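Protein toll (PDB 4LXR) acts as the cell-surface receptor for the cleaved cytokine Spaetzle, switching on Toll signalling in antifungal defence and in dorsal-ventral patterning of the embryo. Local coordinates at residues Glu270-Asn275 with Ile296-Ala301; Ile317-Leu322 with Leu341-Leu346; Leu365-Leu370 with Leu389-Met394. All blocks are in the same frame, centred on the assembly; numbering follows the deposited sequence. Where two conformers were deposited one is given.

Contact 1 (Glu270-Asn275 with Ile296-Ala301); sequences EVRLMN and ILRLRA. With NAG (2-acetamido-2-deoxy-beta-D-glucopyranose), chain D.
Strands 270-273 and 296-299 run parallel, their axes approaching to 4.8 Å, with Glu270 beside Ile296 and Leu273 beside Leu299. Four backbone hydrogen bonds join the segments. The first runs from Val271 N to Ile296 O, the last from Arg300 N to Leu273 O. Val271, Leu273, Leu297 and Leu299 face the buried interior. There Leu297 CD2 leans back onto Val271 CB at 3.9 Å, and Leu299 CD2 does the same toward Leu273 CB.

The other face carries charge. The extended chain of Glu270 crosses Ile296, and its OE2 lies 3.4 Å from Ile296 CD1. Glu270 OE1 forms a salt bridge with Arg272 NE at 2.8 Å. This oxygen lies in the plane of the Arg272 guanidinium, but NE approaches the carboxylate from above its plane. A water accepts a hydrogen bond from Arg298 NE and donates one to Glu270 OE1, so acid and arginine are joined indirectly. Arg298 bends at chi2 (-64°), and its CB packs against Met274 CG and SD. Its NH2 donates to O7 of the N-acetylglucosamine at 3.0 Å, and its NH1 bonds Ser321. Asn275 OD1 sits over one face of the Arg300 guanidinium, while its ND2 bonds Asn59 of a Spaetzle chain. Parallel strands from successive repeats are the hallmark of the leucine-rich-repeat solenoid, and here their polar face touches the bound cytokine.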
loop_
_atom_site.group_PDB
_atom_site.type_symbol
_atom_site.label_atom_id
_atom_site.label_comp_id
_atom_site.label_asym_id
_atom_site.label_seq_id
_atom_site.Cartn_x
_atom_site.Cartn_y
_atom_site.Cartn_z
ATOM N N GLU A 270 -32.233 1.272 2.713
ATOM C CA GLU A 270 -30.959 1.989 2.766
ATOM C C GLU A 270 -31.219 3.487 2.803
ATOM O O GLU A 270 -32.014 3.999 2.010
ATOM C CB GLU A 270 -30.055 1.634 1.562
ATOM C CG GLU A 270 -28.836 2.572 1.380
ATOM C CD GLU A 270 -27.663 1.946 0.600
ATOM O OE1 GLU A 270 -26.570 2.559 0.563
ATOM O OE2 GLU A 270 -27.821 0.845 0.031
ATOM N N VAL A 271 -30.580 4.179 3.746
ATOM C CA VAL A 271 -30.586 5.644 3.772
ATOM C C VAL A 271 -29.148 6.168 3.787
ATOM O O VAL A 271 -28.302 5.653 4.530
ATOM C CB VAL A 271 -31.381 6.211 4.983
ATOM C CG1 VAL A 271 -31.320 7.730 4.989
ATOM C CG2 VAL A 271 -32.854 5.729 4.948
ATOM N N ARG A 272 -28.881 7.167 2.944
ATOM C CA ARG A 272 -27.593 7.851 2.882
ATOM C C ARG A 272 -27.745 9.323 3.241
ATOM O O ARG A 272 -28.501 10.060 2.590
ATOM C CB ARG A 272 -26.998 7.746 1.481
ATOM C CG ARG A 272 -26.526 6.367 1.085
ATOM C CD ARG A 272 -26.296 6.303 -0.425
ATOM N NE ARG A 272 -25.997 4.942 -0.866
ATOM C CZ ARG A 272 -25.481 4.647 -2.053
ATOM N NH1 ARG A 272 -25.203 5.628 -2.908
ATOM N NH2 ARG A 272 -25.252 3.381 -2.383
ATOM N N LEU A 273 -27.048 9.746 4.292
ATOM C CA LEU A 273 -26.886 11.162 4.570
ATOM C C LEU A 273 -25.393 11.420 4.758
ATOM O O LEU A 273 -24.904 11.512 5.884
ATOM C CB LEU A 273 -27.698 11.616 5.800
ATOM C CG LEU A 273 -27.943 13.135 5.848
ATOM C CD1 LEU A 273 -29.238 13.497 6.547
ATOM C CD2 LEU A 273 -26.795 13.902 6.479
ATOM N N MET A 274 -24.686 11.546 3.640
ATOM C CA MET A 274 -23.232 11.674 3.626
ATOM C C MET A 274 -22.823 13.086 3.236
ATOM O O MET A 274 -23.507 13.730 2.453
ATOM C CB MET A 274 -22.653 10.665 2.626
ATOM C CG MET A 274 -23.095 9.217 2.900
ATOM S SD MET A 274 -22.890 8.161 1.472
ATOM C CE MET A 274 -21.092 8.202 1.309
ATOM N N ASN A 275 -21.706 13.565 3.778
ATOM C CA ASN A 275 -21.139 14.841 3.351
ATOM C C ASN A 275 -22.122 16.002 3.405
ATOM O O ASN A 275 -22.220 16.812 2.480
ATOM C CB ASN A 275 -20.535 14.717 1.960
ATOM C CG ASN A 275 -19.404 13.734 1.925
ATOM O OD1 ASN A 275 -18.432 13.865 2.686
ATOM N ND2 ASN A 275 -19.520 12.722 1.065
ATOM N N ILE A 296 -28.963 -0.825 5.572
ATOM C CA ILE A 296 -27.748 -0.040 5.338
ATOM C C ILE A 296 -27.903 1.430 5.714
ATOM O O ILE A 296 -28.876 2.096 5.312
ATOM C CB ILE A 296 -27.336 -0.103 3.860
ATOM C CG1 ILE A 296 -27.004 -1.543 3.470
ATOM C CG2 ILE A 296 -26.142 0.844 3.591
ATOM C CD1 ILE A 296 -26.946 -1.766 1.980
ATOM N N LEU A 297 -26.951 1.938 6.487
ATOM C CA LEU A 297 -26.919 3.358 6.809
ATOM C C LEU A 297 -25.550 3.957 6.545
ATOM O O LEU A 297 -24.540 3.366 6.909
ATOM C CB LEU A 297 -27.342 3.590 8.250
ATOM C CG LEU A 297 -28.811 3.223 8.489
ATOM C CD1 LEU A 297 -29.090 3.059 9.942
ATOM C CD2 LEU A 297 -29.748 4.276 7.903
ATOM N N ARG A 298 -25.532 5.114 5.882
ATOM C CA ARG A 298 -24.313 5.882 5.657
ATOM C C ARG A 298 -24.571 7.277 6.163
ATOM O O ARG A 298 -25.399 8.000 5.612
ATOM C CB ARG A 298 -23.954 5.974 4.170
ATOM C CG ARG A 298 -24.068 4.684 3.383
ATOM C CD ARG A 298 -23.100 3.613 3.867
ATOM N NE ARG A 298 -23.105 2.482 2.939
ATOM C CZ ARG A 298 -22.478 1.330 3.155
ATOM N NH1 ARG A 298 -21.778 1.140 4.274
ATOM N NH2 ARG A 298 -22.549 0.373 2.250
ATOM N N LEU A 299 -23.844 7.663 7.202
ATOM C CA LEU A 299 -24.130 8.889 7.922
ATOM C C LEU A 299 -22.819 9.604 8.196
ATOM O O LEU A 299 -21.961 9.115 8.947
ATOM C CB LEU A 299 -24.859 8.561 9.231
ATOM C CG LEU A 299 -26.141 7.711 9.111
ATOM C CD1 LEU A 299 -26.582 7.188 10.483
ATOM C CD2 LEU A 299 -27.291 8.507 8.428
ATOM N N ARG A 300 -22.659 10.757 7.564
ATOM C CA ARG A 300 -21.463 11.567 7.731
ATOM C C ARG A 300 -21.888 13.018 7.592
ATOM O O ARG A 300 -22.233 13.478 6.495
ATOM C CB ARG A 300 -20.418 11.208 6.669
ATOM C CG ARG A 300 -19.187 12.104 6.759
ATOM C CD ARG A 300 -18.497 12.300 5.435
ATOM N NE ARG A 300 -17.244 13.029 5.607
ATOM C CZ ARG A 300 -16.081 12.616 5.118
ATOM N NH1 ARG A 300 -16.030 11.491 4.423
ATOM N NH2 ARG A 300 -14.976 13.319 5.321
ATOM N N ALA A 301 -21.881 13.739 8.703
ATOM C CA ALA A 301 -22.434 15.085 8.731
ATOM C C ALA A 301 -21.930 15.903 9.929
ATOM O O ALA A 301 -22.620 16.811 10.402
ATOM C CB ALA A 301 -23.947 15.003 8.741
HETATM C C1 NAG D . -21.823 -5.046 4.783
HETATM C C2 NAG D . -21.367 -4.989 3.315
HETATM C C3 NAG D . -20.863 -6.356 2.861
HETATM C C4 NAG D . -19.822 -6.910 3.827
HETATM C C5 NAG D . -20.357 -6.881 5.259
HETATM C C6 NAG D . -19.341 -7.323 6.295
HETATM C C7 NAG D . -22.447 -3.310 1.889
HETATM C C8 NAG D . -23.611 -3.011 0.987
HETATM N N2 NAG D . -22.429 -4.528 2.436
HETATM O O3 NAG D . -20.307 -6.235 1.556
HETATM O O4 NAG D . -19.545 -8.260 3.474
HETATM O O5 NAG D . -20.746 -5.546 5.599
HETATM O O6 NAG D . -18.121 -6.596 6.201
HETATM O O7 NAG D . -21.568 -2.483 2.117
HETATM O O HOH W 1 -24.046 1.855 0.434
#

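Contact 2 (Ile317-Leu322 with Leu341-Leu346); sequences ITNISL and LLSLDL. With NAG (2-acetamido-2-deoxy-beta-D-glucopyranose), chain D.
Ile320 of segment 317-322 packs on Leu341 and Leu344 of segment 341-346. Its CB meets Leu344 CD1 at 3.8 Å, and CG2 lies against the same methyl. CG1 turns to the other neighbour and reaches Leu341 CD1 at 3.7 Å. CD1, at the tip, touches that methyl too. Ile320 and Leu344 lie side by side and point the same way, whereas Leu341 crosses Ile320 at about a right angle. With CG opposite the backbone N (chi1 -176°) and chi2 at 61°, CD1 of Leu341 comes back toward Ile320. Further along, Leu322 CB rests on Leu346 CD2.

The strands are parallel, and their axes approach to 4.9 Å. Thr318 O accepts two backbone bonds, from Leu342 N at 2.9 Å and from Ser343 N at 3.1 Å. Three more backbone bonds follow, ending with Leu322 N to Asp345 O.

On the opposite face Asn319 ND2 is covalently linked to C1 of an N-acetylglucosamine. Thr318 OG1 hydrogen-bonds Asn319 OD1 at 2.7 Å and also Gln295 O, two acceptors for its one proton. The contact with OD1 probably limits rotation of the amide. Ser343 CB lies 3.2 Å from the sugar O5. One water joins Ile320 O to Ser343 OG, and another joins Ser321 OG to Asp345 OD2. Ser321 OG is also bonded to Arg298, and Asp345 OD1 to Ser347.

The chemistry is two-sided: backbone bonds and aliphatic packing join adjacent repeats, while the hydrated face carries the glycan, whose first sugar lies alongside the next strand.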
loop_
_atom_site.group_PDB
_atom_site.type_symbol
_atom_site.label_atom_id
_atom_site.label_comp_id
_atom_site.label_asym_id
_atom_site.label_seq_id
_atom_site.Cartn_x
_atom_site.Cartn_y
_atom_site.Cartn_z
ATOM N N ILE A 317 -30.681 -4.388 10.406
ATOM C CA ILE A 317 -29.534 -3.595 9.970
ATOM C C ILE A 317 -28.245 -4.432 9.905
ATOM O O ILE A 317 -27.897 -5.135 10.858
ATOM C CB ILE A 317 -29.323 -2.377 10.883
ATOM C CG1 ILE A 317 -30.569 -1.473 10.831
ATOM C CG2 ILE A 317 -28.100 -1.617 10.457
ATOM C CD1 ILE A 317 -30.474 -0.236 11.685
ATOM N N THR A 318 -27.550 -4.365 8.773
ATOM C CA THR A 318 -26.340 -5.154 8.571
ATOM C C THR A 318 -25.100 -4.274 8.385
ATOM O O THR A 318 -23.983 -4.711 8.639
ATOM C CB THR A 318 -26.484 -6.084 7.346
ATOM O OG1 THR A 318 -26.771 -5.295 6.176
ATOM C CG2 THR A 318 -27.611 -7.121 7.578
ATOM N N ASN A 319 -25.289 -3.038 7.929
ATOM C CA ASN A 319 -24.145 -2.189 7.622
ATOM C C ASN A 319 -24.370 -0.777 8.084
ATOM O O ASN A 319 -25.344 -0.146 7.684
ATOM C CB ASN A 319 -23.875 -2.189 6.116
ATOM C CG ASN A 319 -23.522 -3.566 5.587
ATOM O OD1 ASN A 319 -24.397 -4.404 5.365
ATOM N ND2 ASN A 319 -22.231 -3.792 5.379
ATOM N N ILE A 320 -23.475 -0.285 8.936
ATOM C CA ILE A 320 -23.553 1.086 9.423
ATOM C C ILE A 320 -22.212 1.768 9.202
ATOM O O ILE A 320 -21.179 1.288 9.662
ATOM C CB ILE A 320 -23.871 1.142 10.927
ATOM C CG1 ILE A 320 -25.169 0.408 11.240
ATOM C CG2 ILE A 320 -23.918 2.586 11.425
ATOM C CD1 ILE A 320 -25.575 0.514 12.712
ATOM N N SER A 321 -22.235 2.877 8.477
ATOM C CA SER A 321 -21.070 3.725 8.322
ATOM C C SER A 321 -21.313 5.014 9.086
ATOM O O SER A 321 -22.206 5.786 8.740
ATOM C CB SER A 321 -20.821 4.012 6.847
ATOM O OG SER A 321 -20.561 2.803 6.142
ATOM N N LEU A 322 -20.527 5.228 10.138
ATOM C CA LEU A 322 -20.635 6.412 10.975
ATOM C C LEU A 322 -19.283 7.101 11.034
ATOM O O LEU A 322 -19.019 7.944 11.892
ATOM C CB LEU A 322 -21.137 6.054 12.375
ATOM C CG LEU A 322 -22.666 6.147 12.462
ATOM C CD1 LEU A 322 -23.183 5.396 13.662
ATOM C CD2 LEU A 322 -23.069 7.614 12.507
ATOM N N LEU A 341 -26.099 -7.065 12.752
ATOM C CA LEU A 341 -25.097 -6.124 12.269
ATOM C C LEU A 341 -23.833 -6.887 11.871
ATOM O O LEU A 341 -23.359 -7.733 12.628
ATOM C CB LEU A 341 -24.801 -5.085 13.346
ATOM C CG LEU A 341 -23.838 -3.953 12.989
ATOM C CD1 LEU A 341 -24.374 -3.127 11.822
ATOM C CD2 LEU A 341 -23.595 -3.085 14.213
ATOM N N LEU A 342 -23.321 -6.625 10.668
ATOM C CA LEU A 342 -22.131 -7.322 10.170
ATOM C C LEU A 342 -20.906 -6.397 10.169
ATOM O O LEU A 342 -19.788 -6.814 10.462
ATOM C CB LEU A 342 -22.364 -7.860 8.753
ATOM C CG LEU A 342 -23.504 -8.863 8.556
ATOM C CD1 LEU A 342 -23.618 -9.256 7.080
ATOM C CD2 LEU A 342 -23.334 -10.105 9.466
ATOM N N SER A 343 -21.134 -5.140 9.827
ATOM C CA SER A 343 -20.057 -4.173 9.680
ATOM C C SER A 343 -20.436 -2.870 10.365
ATOM O O SER A 343 -21.520 -2.326 10.134
ATOM C CB SER A 343 -19.812 -3.900 8.197
ATOM O OG SER A 343 -18.849 -2.885 8.026
ATOM N N LEU A 344 -19.553 -2.394 11.230
ATOM C CA LEU A 344 -19.708 -1.094 11.869
ATOM C C LEU A 344 -18.444 -0.299 11.619
ATOM O O LEU A 344 -17.332 -0.778 11.888
ATOM C CB LEU A 344 -19.907 -1.241 13.382
ATOM C CG LEU A 344 -20.033 0.085 14.125
ATOM C CD1 LEU A 344 -21.254 0.878 13.625
ATOM C CD2 LEU A 344 -20.164 -0.189 15.602
ATOM N N ASP A 345 -18.611 0.911 11.108
ATOM C CA ASP A 345 -17.482 1.782 10.841
ATOM C C ASP A 345 -17.645 3.043 11.667
ATOM O O ASP A 345 -18.598 3.799 11.478
ATOM C CB ASP A 345 -17.421 2.136 9.357
ATOM C CG ASP A 345 -16.123 2.822 8.966
ATOM O OD1 ASP A 345 -15.499 3.521 9.808
ATOM O OD2 ASP A 345 -15.720 2.650 7.798
ATOM N N LEU A 346 -16.705 3.258 12.582
ATOM C CA LEU A 346 -16.687 4.454 13.412
ATOM C C LEU A 346 -15.356 5.170 13.241
ATOM O O LEU A 346 -14.966 5.967 14.093
ATOM C CB LEU A 346 -16.870 4.085 14.886
ATOM C CG LEU A 346 -18.250 3.609 15.321
ATOM C CD1 LEU A 346 -18.163 3.046 16.725
ATOM C CD2 LEU A 346 -19.218 4.774 15.273
HETATM C C1 NAG D . -21.823 -5.046 4.783
HETATM C C2 NAG D . -21.367 -4.989 3.315
HETATM C C3 NAG D . -20.863 -6.356 2.861
HETATM C C4 NAG D . -19.822 -6.910 3.827
HETATM C C5 NAG D . -20.357 -6.881 5.259
HETATM C C6 NAG D . -19.341 -7.323 6.295
HETATM C C7 NAG D . -22.447 -3.310 1.889
HETATM C C8 NAG D . -23.611 -3.011 0.987
HETATM N N2 NAG D . -22.429 -4.528 2.436
HETATM O O3 NAG D . -20.307 -6.235 1.556
HETATM O O4 NAG D . -19.545 -8.260 3.474
HETATM O O5 NAG D . -20.746 -5.546 5.599
HETATM O O6 NAG D . -18.121 -6.596 6.201
HETATM O O7 NAG D . -21.568 -2.483 2.117
HETATM O O HOH W 2 -19.754 -0.525 7.656
HETATM O O HOH W 3 -17.935 1.933 5.900
#

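Contact 3 (Leu365-Leu370 with Leu389-Met394). With NAG (2-acetamido-2-deoxy-beta-D-glucopyranose), chain D.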
loop_
_atom_site.group_PDB
_atom_site.type_symbol
_atom_site.label_atom_id
_atom_site.label_comp_id
_atom_site.label_asym_id
_atom_site.label_seq_id
_atom_site.Cartn_x
_atom_site.Cartn_y
_atom_site.Cartn_z
ATOM N N LEU A 365 -21.346 -9.452 14.400
ATOM C CA LEU A 365 -20.409 -8.474 13.845
ATOM C C LEU A 365 -19.173 -9.172 13.294
ATOM O O LEU A 365 -18.557 -9.954 14.002
ATOM C CB LEU A 365 -19.972 -7.479 14.922
ATOM C CG LEU A 365 -19.415 -6.151 14.418
ATOM C CD1 LEU A 365 -20.449 -5.421 13.549
ATOM C CD2 LEU A 365 -18.991 -5.284 15.604
ATOM N N THR A 366 -18.813 -8.890 12.039
ATOM C CA THR A 366 -17.624 -9.486 11.436
ATOM C C THR A 366 -16.487 -8.487 11.221
ATOM O O THR A 366 -15.318 -8.881 11.183
ATOM C CB THR A 366 -17.937 -10.201 10.104
ATOM O OG1 THR A 366 -18.411 -9.253 9.146
ATOM C CG2 THR A 366 -19.005 -11.292 10.315
ATOM N N ASP A 367 -16.837 -7.207 11.093
ATOM C CA ASP A 367 -15.876 -6.159 10.755
ATOM C C ASP A 367 -16.118 -4.954 11.627
ATOM O O ASP A 367 -17.234 -4.442 11.695
ATOM C CB ASP A 367 -16.000 -5.732 9.274
ATOM C CG ASP A 367 -15.557 -6.822 8.328
ATOM O OD1 ASP A 367 -14.329 -6.968 8.106
ATOM O OD2 ASP A 367 -16.440 -7.551 7.832
ATOM N N LEU A 368 -15.069 -4.491 12.293
ATOM C CA LEU A 368 -15.211 -3.373 13.199
ATOM C C LEU A 368 -14.088 -2.380 12.966
ATOM O O LEU A 368 -12.918 -2.703 13.152
ATOM C CB LEU A 368 -15.249 -3.853 14.658
ATOM C CG LEU A 368 -15.308 -2.744 15.704
ATOM C CD1 LEU A 368 -16.481 -1.772 15.379
ATOM C CD2 LEU A 368 -15.469 -3.327 17.092
ATOM N N ARG A 369 -14.450 -1.165 12.560
ATOM C CA ARG A 369 -13.466 -0.140 12.230
ATOM C C ARG A 369 -13.502 0.988 13.248
ATOM O O ARG A 369 -14.471 1.754 13.314
ATOM C CB ARG A 369 -13.720 0.415 10.830
ATOM C CG ARG A 369 -13.878 -0.649 9.745
ATOM C CD ARG A 369 -12.562 -1.353 9.429
ATOM N NE ARG A 369 -11.545 -0.424 8.926
ATOM C CZ ARG A 369 -10.753 -0.663 7.882
ATOM N NH1 ARG A 369 -9.851 0.241 7.512
ATOM N NH2 ARG A 369 -10.852 -1.808 7.215
ATOM N N LEU A 370 -12.444 1.084 14.048
ATOM C CA LEU A 370 -12.347 2.115 15.067
ATOM C C LEU A 370 -11.134 3.007 14.854
ATOM O O LEU A 370 -10.769 3.775 15.741
ATOM C CB LEU A 370 -12.276 1.474 16.462
ATOM C CG LEU A 370 -13.536 0.713 16.881
ATOM C CD1 LEU A 370 -13.289 -0.126 18.149
ATOM C CD2 LEU A 370 -14.665 1.712 17.101
ATOM N N LEU A 389 -16.381 -11.806 15.100
ATOM C CA LEU A 389 -15.571 -10.718 14.543
ATOM C C LEU A 389 -14.364 -11.278 13.777
ATOM O O LEU A 389 -13.674 -12.153 14.273
ATOM C CB LEU A 389 -15.103 -9.784 15.658
ATOM C CG LEU A 389 -14.503 -8.459 15.184
ATOM C CD1 LEU A 389 -15.555 -7.650 14.424
ATOM C CD2 LEU A 389 -13.939 -7.674 16.375
ATOM N N VAL A 390 -14.135 -10.794 12.563
ATOM C CA VAL A 390 -13.065 -11.326 11.726
ATOM C C VAL A 390 -11.901 -10.325 11.628
ATOM O O VAL A 390 -10.732 -10.695 11.801
ATOM C CB VAL A 390 -13.586 -11.721 10.327
ATOM C CG1 VAL A 390 -12.450 -12.216 9.446
ATOM C CG2 VAL A 390 -14.671 -12.793 10.458
ATOM N N THR A 391 -12.210 -9.058 11.364
ATOM C CA THR A 391 -11.161 -8.047 11.415
ATOM C C THR A 391 -11.513 -6.868 12.318
ATOM O O THR A 391 -12.635 -6.359 12.293
ATOM C CB THR A 391 -10.648 -7.585 10.016
ATOM O OG1 THR A 391 -11.086 -6.267 9.735
ATOM C CG2 THR A 391 -11.078 -8.514 8.932
ATOM N N LEU A 392 -10.534 -6.490 13.142
ATOM C CA LEU A 392 -10.630 -5.388 14.087
ATOM C C LEU A 392 -9.551 -4.364 13.737
ATOM O O LEU A 392 -8.348 -4.684 13.721
ATOM C CB LEU A 392 -10.435 -5.893 15.528
ATOM C CG LEU A 392 -10.457 -4.848 16.644
ATOM C CD1 LEU A 392 -11.799 -4.064 16.632
ATOM C CD2 LEU A 392 -10.203 -5.479 18.038
ATOM N N VAL A 393 -9.976 -3.139 13.439
ATOM C CA VAL A 393 -9.032 -2.080 13.069
ATOM C C VAL A 393 -9.100 -0.967 14.104
ATOM O O VAL A 393 -10.152 -0.348 14.288
ATOM C CB VAL A 393 -9.304 -1.514 11.651
ATOM C CG1 VAL A 393 -8.228 -0.504 11.245
ATOM C CG2 VAL A 393 -9.369 -2.632 10.636
ATOM N N MET A 394 -7.985 -0.745 14.808
ATOM C CA MET A 394 -7.922 0.270 15.849
ATOM C C MET A 394 -6.670 1.108 15.692
ATOM O O MET A 394 -6.111 1.622 16.679
ATOM C CB MET A 394 -7.977 -0.356 17.243
ATOM C CG MET A 394 -9.231 -1.194 17.472
ATOM S SD MET A 394 -9.420 -1.671 19.187
ATOM C CE MET A 394 -9.617 -0.102 20.008
HETATM C C1 NAG D . -21.823 -5.046 4.783
HETATM C C2 NAG D . -21.367 -4.989 3.315
HETATM C C3 NAG D . -20.863 -6.356 2.861
HETATM C C4 NAG D . -19.822 -6.910 3.827
HETATM C C5 NAG D . -20.357 -6.881 5.259
HETATM C C6 NAG D . -19.341 -7.323 6.295
HETATM C C7 NAG D . -22.447 -3.310 1.889
HETATM C C8 NAG D . -23.611 -3.011 0.987
HETATM N N2 NAG D . -22.429 -4.528 2.436
HETATM O O3 NAG D . -20.307 -6.235 1.556
HETATM O O4 NAG D . -19.545 -8.260 3.474
HETATM O O5 NAG D . -20.746 -5.546 5.599
HETATM O O6 NAG D . -18.121 -6.596 6.201
HETATM O O7 NAG D . -21.568 -2.483 2.117
#
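Leu368 and Leu392 lie side by side and point the same way into the interior, with Leu368 CD2 3.8 Å from Leu392 CD1. Leu365 and Leu389 are also aligned, and Leu389 CD1 reaches further, to 3.8 Å from Leu368 CB and 3.4 Å from the carbonyl carbon of Thr366. At the far end Leu370 CD1 runs beside Met394 CE. These apolar chains belong to the leucine core of a leucine-rich-repeat solenoid, here between repeats 10 and 11. The strands are parallel, their axes approaching to 5.0 Å, and five backbone bonds join the segments. Thr366 O accepts two of them, from Val390 N and Thr391 N.

On the other face Arg369 has two conformers, and in one of them it folds back beside Val393. There, bends at chi2 (-71°) and chi3 (-61°) lay one face of its guanidinium over Val393 CG2, which is offset toward the rim and lies 3.5 Å from Arg369 NE. In this conformer Arg369 NH1 makes a salt bridge with Glu371. Asp367 crosses Thr391, with its OD1 3.7 Å from both Thr391 CG2 and OG1. The other carboxylate oxygen turns to the sugar: O6 of the N-acetylglucosamine on Asn319 donates to Asp367 OD2 at 2.5 Å. Thr366 OG1 lies 3.6 Å from C6 of that sugar and is hydrogen-bonded to Leu342 O in the preceding repeat.

The three contacts follow one another along the chain, each pairing strands from successive repeats of the extracellular leucine-rich-repeat domain. Strand 296-299 of contact 1 neighbours strand 319-321 of contact 2, and strand 343-345 neighbours strand 367-369 of contact 3. The six strands are therefore consecutive in the parallel array. Centres of contacts 1 and 2 are about 11 Å apart, and those of contacts 2 and 3 about 10 Å. Contacts 1 and 3 do not touch, but one N-acetylglucosamine reaches all three. It is attached in contact 2 and hydrogen-bonded in the other two. Spaetzle touches contact 1 alone of the three, so ligand and glycan occupy adjoining parts of the receptor surface.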